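Side-chain contacts in disulfide isomerase DsbG N-terminal domain-containing protein (Helicobacter pylori, PDB 3TDG), which belongs to the DsbG family of thioredoxin-fold oxidoreductases and probably acts as a thiol-disulfide reductase: residues Asp213-Ser216 and Ile217-Ile221; Gln163-Leu166 and Thr167-Arg170. One frame throughout, in Å; residues are numbered along the deposited sequence.

Contact 1 of 2, residues Asp213-Ser216 and Ile217-Ile221; sequences DKIS and ILEKI. With FMT (formic acid), chain C.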
loop_
_atom_site.group_PDB
_atom_site.type_symbol
_atom_site.label_atom_id
_atom_site.label_comp_id
_atom_site.label_asym_id
_atom_site.label_seq_id
_atom_site.Cartn_x
_atom_site.Cartn_y
_atom_site.Cartn_z
ATOM N N ASP A 213 30.329 -3.453 37.172
ATOM C CA ASP A 213 31.280 -4.082 36.264
ATOM C C ASP A 213 30.819 -3.941 34.819
ATOM O O ASP A 213 31.630 -3.700 33.928
ATOM C CB ASP A 213 31.426 -5.577 36.574
ATOM C CG ASP A 213 32.101 -5.856 37.915
ATOM O OD1 ASP A 213 31.866 -6.959 38.447
ATOM O OD2 ASP A 213 32.872 -5.012 38.427
ATOM N N LYS A 214 29.521 -4.120 34.592
ATOM C CA LYS A 214 28.973 -4.050 33.238
ATOM C C LYS A 214 29.035 -2.627 32.713
ATOM O O LYS A 214 29.452 -2.414 31.581
ATOM C CB LYS A 214 27.560 -4.626 33.169
ATOM C CG LYS A 214 27.550 -6.126 33.378
ATOM C CD LYS A 214 26.157 -6.680 33.598
ATOM C CE LYS A 214 26.247 -8.186 33.837
ATOM N NZ LYS A 214 24.917 -8.739 34.133
ATOM N N ILE A 215 28.676 -1.661 33.555
ATOM C CA ILE A 215 28.792 -0.240 33.184
ATOM C C ILE A 215 30.228 0.131 32.862
ATOM O O ILE A 215 30.471 0.792 31.854
ATOM C CB ILE A 215 28.180 0.690 34.256
ATOM C CG1 ILE A 215 26.702 0.354 34.424
ATOM C CG2 ILE A 215 28.349 2.175 33.875
ATOM C CD1 ILE A 215 26.047 1.082 35.555
ATOM N N SER A 216 31.183 -0.334 33.673
ATOM C CA SER A 216 32.600 -0.089 33.394
ATOM C C SER A 216 33.034 -0.653 32.056
ATOM O O SER A 216 33.822 -0.031 31.358
ATOM C CB SER A 216 33.513 -0.641 34.497
ATOM O OG SER A 216 33.282 0.061 35.693
ATOM N N ILE A 217 32.531 -1.837 31.705
ATOM C CA ILE A 217 32.806 -2.398 30.389
ATOM C C ILE A 217 32.307 -1.436 29.312
ATOM O O ILE A 217 33.022 -1.149 28.365
ATOM C CB ILE A 217 32.168 -3.817 30.222
ATOM C CG1 ILE A 217 32.984 -4.843 31.017
ATOM C CG2 ILE A 217 32.067 -4.209 28.749
ATOM C CD1 ILE A 217 32.205 -6.109 31.372
ATOM N N LEU A 218 31.092 -0.929 29.475
ATOM C CA LEU A 218 30.505 -0.010 28.487
ATOM C C LEU A 218 31.329 1.286 28.357
ATOM O O LEU A 218 31.694 1.694 27.259
ATOM C CB LEU A 218 29.036 0.279 28.836
ATOM C CG LEU A 218 28.037 -0.874 28.621
ATOM C CD1 LEU A 218 26.702 -0.576 29.291
ATOM C CD2 LEU A 218 27.836 -1.192 27.125
ATOM N N GLU A 219 31.637 1.904 29.495
ATOM C CA GLU A 219 32.466 3.119 29.540
ATOM C C GLU A 219 33.836 2.878 28.936
ATOM O O GLU A 219 34.308 3.663 28.104
ATOM C CB GLU A 219 32.566 3.639 30.979
ATOM C CG GLU A 219 31.209 4.044 31.532
ATOM C CD GLU A 219 31.249 4.484 32.991
ATOM O OE1 GLU A 219 32.194 4.112 33.719
ATOM O OE2 GLU A 219 30.309 5.193 33.413
ATOM N N LYS A 220 34.457 1.759 29.302
ATOM C CA LYS A 220 35.759 1.403 28.733
ATOM C C LYS A 220 35.672 1.422 27.196
ATOM O O LYS A 220 36.482 2.090 26.532
ATOM C CB LYS A 220 36.243 0.034 29.269
ATOM C CG LYS A 220 37.589 -0.460 28.678
ATOM C CD LYS A 220 37.996 -1.861 29.193
ATOM C CE LYS A 220 37.286 -2.988 28.421
ATOM N NZ LYS A 220 37.540 -4.346 29.009
ATOM N N ILE A 221 34.682 0.730 26.625
ATOM C CA ILE A 221 34.626 0.560 25.159
ATOM C C ILE A 221 34.041 1.776 24.420
ATOM O O ILE A 221 34.446 2.074 23.284
ATOM C CB ILE A 221 33.919 -0.790 24.748
ATOM C CG1 ILE A 221 34.757 -1.986 25.222
ATOM C CG2 ILE A 221 33.696 -0.866 23.235
ATOM C CD1 ILE A 221 34.030 -3.325 25.239
HETATM C C FMT C . 22.820 -8.290 31.511
HETATM O O1 FMT C . 23.769 -9.044 31.785
HETATM O O2 FMT C . 22.250 -8.246 30.415
#
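I215 and E219, one helical turn apart, run alongside each other and point the same way, with CG2 of I215 3.6 Å from OE2 of E219. In I215 the CG2 branch stands anti to the backbone N while CG1 lies beside it (chi1 -60°), which turns CG2 to the carbonyl side, where the E219 chain extends past. The methyl thus flanks both the carboxylate and the aliphatic stem.

Beneath these side chains run four i to i+4 backbone hydrogen bonds. The bond from E219 N to I215 O is 2.9 Å long and close to straight, at 174° about the hydrogen. K220 N reaches S216 O at 2.8 Å; I217 N and L218 N bond to D213 O and K214 O. These oxygens also lie against side-chain carbons of the following turn: CG1 of I217 is 3.4 Å from D213 O, and CG of L218 is 3.6 Å from K214 O.

This is regular alpha-helix, part of helix 211-222, which lies in the thioredoxin-fold domain of the protein. Its apolar residues spread over several neighbours: I215 packs on helix 169-175, I217 on helix 188-206, and L218 on M180 and V182 of strand 177-182.

The polar ends are held outside this turn: S216 OG bonds back to E212 O, D213 OD1 accepts a hydrogen bond from S210 N, and salt bridges join K220 to E200 and E219 OE2 to R170. K214, extended beyond CG, donates a 2.6 Å hydrogen bond from NZ to O1 of a formic acid, probably from the crystallisation liquor, which is also hydrogen-bonded by E138 N and R205 NH2.

Contact 2 of 2, residues Gln163-Leu166 and Thr167-Arg170; sequences QKEL and TKLR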
loop_
_atom_site.group_PDB
_atom_site.type_symbol
_atom_site.label_atom_id
_atom_site.label_comp_id
_atom_site.label_asym_id
_atom_site.label_seq_id
_atom_site.Cartn_x
_atom_site.Cartn_y
_atom_site.Cartn_z
ATOM N N GLN A 163 27.391 8.644 23.814
ATOM C CA GLN A 163 28.380 8.769 24.884
ATOM C C GLN A 163 27.874 9.672 26.006
ATOM O O GLN A 163 28.040 9.352 27.182
ATOM C CB GLN A 163 29.697 9.318 24.354
ATOM C CG GLN A 163 30.562 8.334 23.621
ATOM C CD GLN A 163 31.810 9.011 23.097
ATOM O OE1 GLN A 163 31.728 9.917 22.267
ATOM N NE2 GLN A 163 32.975 8.602 23.606
ATOM N N LYS A 164 27.239 10.788 25.628
ATOM C CA LYS A 164 26.596 11.688 26.591
ATOM C C LYS A 164 25.446 10.990 27.312
ATOM O O LYS A 164 25.343 11.044 28.545
ATOM C CB LYS A 164 26.113 12.974 25.893
ATOM C CG LYS A 164 24.966 13.701 26.614
ATOM C CD LYS A 164 24.664 15.028 25.918
ATOM C CE LYS A 164 23.179 15.229 25.672
ATOM N NZ LYS A 164 22.996 15.681 24.268
ATOM N N GLU A 165 24.577 10.338 26.546
ATOM C CA GLU A 165 23.514 9.529 27.129
ATOM C C GLU A 165 24.078 8.474 28.110
ATOM O O GLU A 165 23.521 8.260 29.189
ATOM C CB GLU A 165 22.660 8.882 26.032
ATOM C CG GLU A 165 21.555 7.948 26.552
ATOM C CD GLU A 165 20.529 8.643 27.461
ATOM O OE1 GLU A 165 20.131 9.787 27.169
ATOM O OE2 GLU A 165 20.093 8.030 28.461
ATOM N N LEU A 166 25.192 7.842 27.752
ATOM C CA LEU A 166 25.813 6.857 28.648
ATOM C C LEU A 166 26.166 7.419 30.044
ATOM O O LEU A 166 26.072 6.703 31.041
ATOM C CB LEU A 166 27.018 6.199 27.983
ATOM C CG LEU A 166 27.747 5.104 28.774
ATOM C CD1 LEU A 166 26.799 3.954 29.127
ATOM C CD2 LEU A 166 28.966 4.615 28.036
ATOM N N THR A 167 26.542 8.698 30.128
ATOM C CA THR A 167 26.860 9.321 31.432
ATOM C C THR A 167 25.644 9.398 32.360
ATOM O O THR A 167 25.789 9.499 33.579
ATOM C CB THR A 167 27.509 10.737 31.287
ATOM O OG1 THR A 167 26.551 11.659 30.748
ATOM C CG2 THR A 167 28.728 10.699 30.375
ATOM N N LYS A 168 24.449 9.334 31.782
ATOM C CA LYS A 168 23.201 9.422 32.540
ATOM C C LYS A 168 22.679 8.069 33.007
ATOM O O LYS A 168 21.627 7.999 33.666
ATOM C CB LYS A 168 22.124 10.110 31.696
ATOM C CG LYS A 168 22.598 11.404 31.047
ATOM C CD LYS A 168 21.485 12.131 30.342
ATOM C CE LYS A 168 22.014 13.433 29.736
ATOM N NZ LYS A 168 20.945 14.196 29.037
ATOM N N LEU A 169 23.401 6.997 32.674
ATOM C CA LEU A 169 22.915 5.636 32.932
ATOM C C LEU A 169 22.657 5.338 34.417
ATOM O O LEU A 169 21.596 4.828 34.752
ATOM C CB LEU A 169 23.841 4.578 32.302
ATOM C CG LEU A 169 23.431 3.108 32.419
ATOM C CD1 LEU A 169 22.060 2.855 31.791
ATOM C CD2 LEU A 169 24.515 2.213 31.797
ATOM N N ARG A 170 23.619 5.659 35.287
ATOM C CA ARG A 170 23.451 5.478 36.747
ATOM C C ARG A 170 22.261 6.254 37.326
ATOM O O ARG A 170 21.635 5.789 38.286
ATOM C CB ARG A 170 24.733 5.825 37.518
ATOM C CG ARG A 170 25.798 4.753 37.448
ATOM C CD ARG A 170 27.065 5.180 38.159
ATOM N NE ARG A 170 28.200 4.306 37.849
ATOM C CZ ARG A 170 29.062 4.509 36.855
ATOM N NH1 ARG A 170 28.934 5.557 36.042
ATOM N NH2 ARG A 170 30.064 3.661 36.663
#
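T167 folds its side chain back over the preceding turn: its hydroxyl OG1 donates to K164 O at 2.6 Å, in the carbonyl plane, while CG2 lies 3.5 Å from Q163 O. The hydroxyl can reach that oxygen because OG1 sits between the backbone N and the carbonyl carbon (chi1 67°).

At T167 the backbone N is shared weakly between the i-4 and i-3 carbonyls, Q163 O and K164 O, and from K168 on the bonds are i to i+3. K168 N meets E165 O at 3.0 Å, and L169 N meets L166 O at 3.1 Å, both from above the carbonyl plane. The break interrupts the helix that follows C159 and C162, a pair consistent with a thioredoxin-type CxxC, and recalls the kinked active-site helix of that fold.

Two lysines lie alongside one another here, CE of K164 4.2 Å from NZ of K168. Their NZ atoms stay 5.4 Å apart, and the carboxylate of E165, which K168 crosses at about a right angle, may offset part of the like charge, though 4.9 Å from OE1 to K168 NZ is too far for a salt bridge.

On the buried side CD1 of L166 touches CD2 of L169 at 3.9 Å. This leucine pair bridges the kink and packs against both helix 211-222 (L166 on Y222, L169 on I215) and strand 177-182 (L166 on M180, L169 on V178).

From the N terminus, contact 2 comes first, at the kink joining helix 160-167 to helix 169-175; the chain then passes through strand 177-182 and helix 188-206 before contact 1 forms within helix 211-222. The two are in series, neither nested nor crossed, and each is local, so neither closes a long loop. Their centres nevertheless lie about 11 Å apart, and they touch directly. R170 NH1 stands 3.0 Å from E219 OE2 in their salt bridge, and I215 CG1 packs 3.9 Å from L169 CD2. Together they join the kinked helical pair to helix 211-222, with strand 177-182 meeting both.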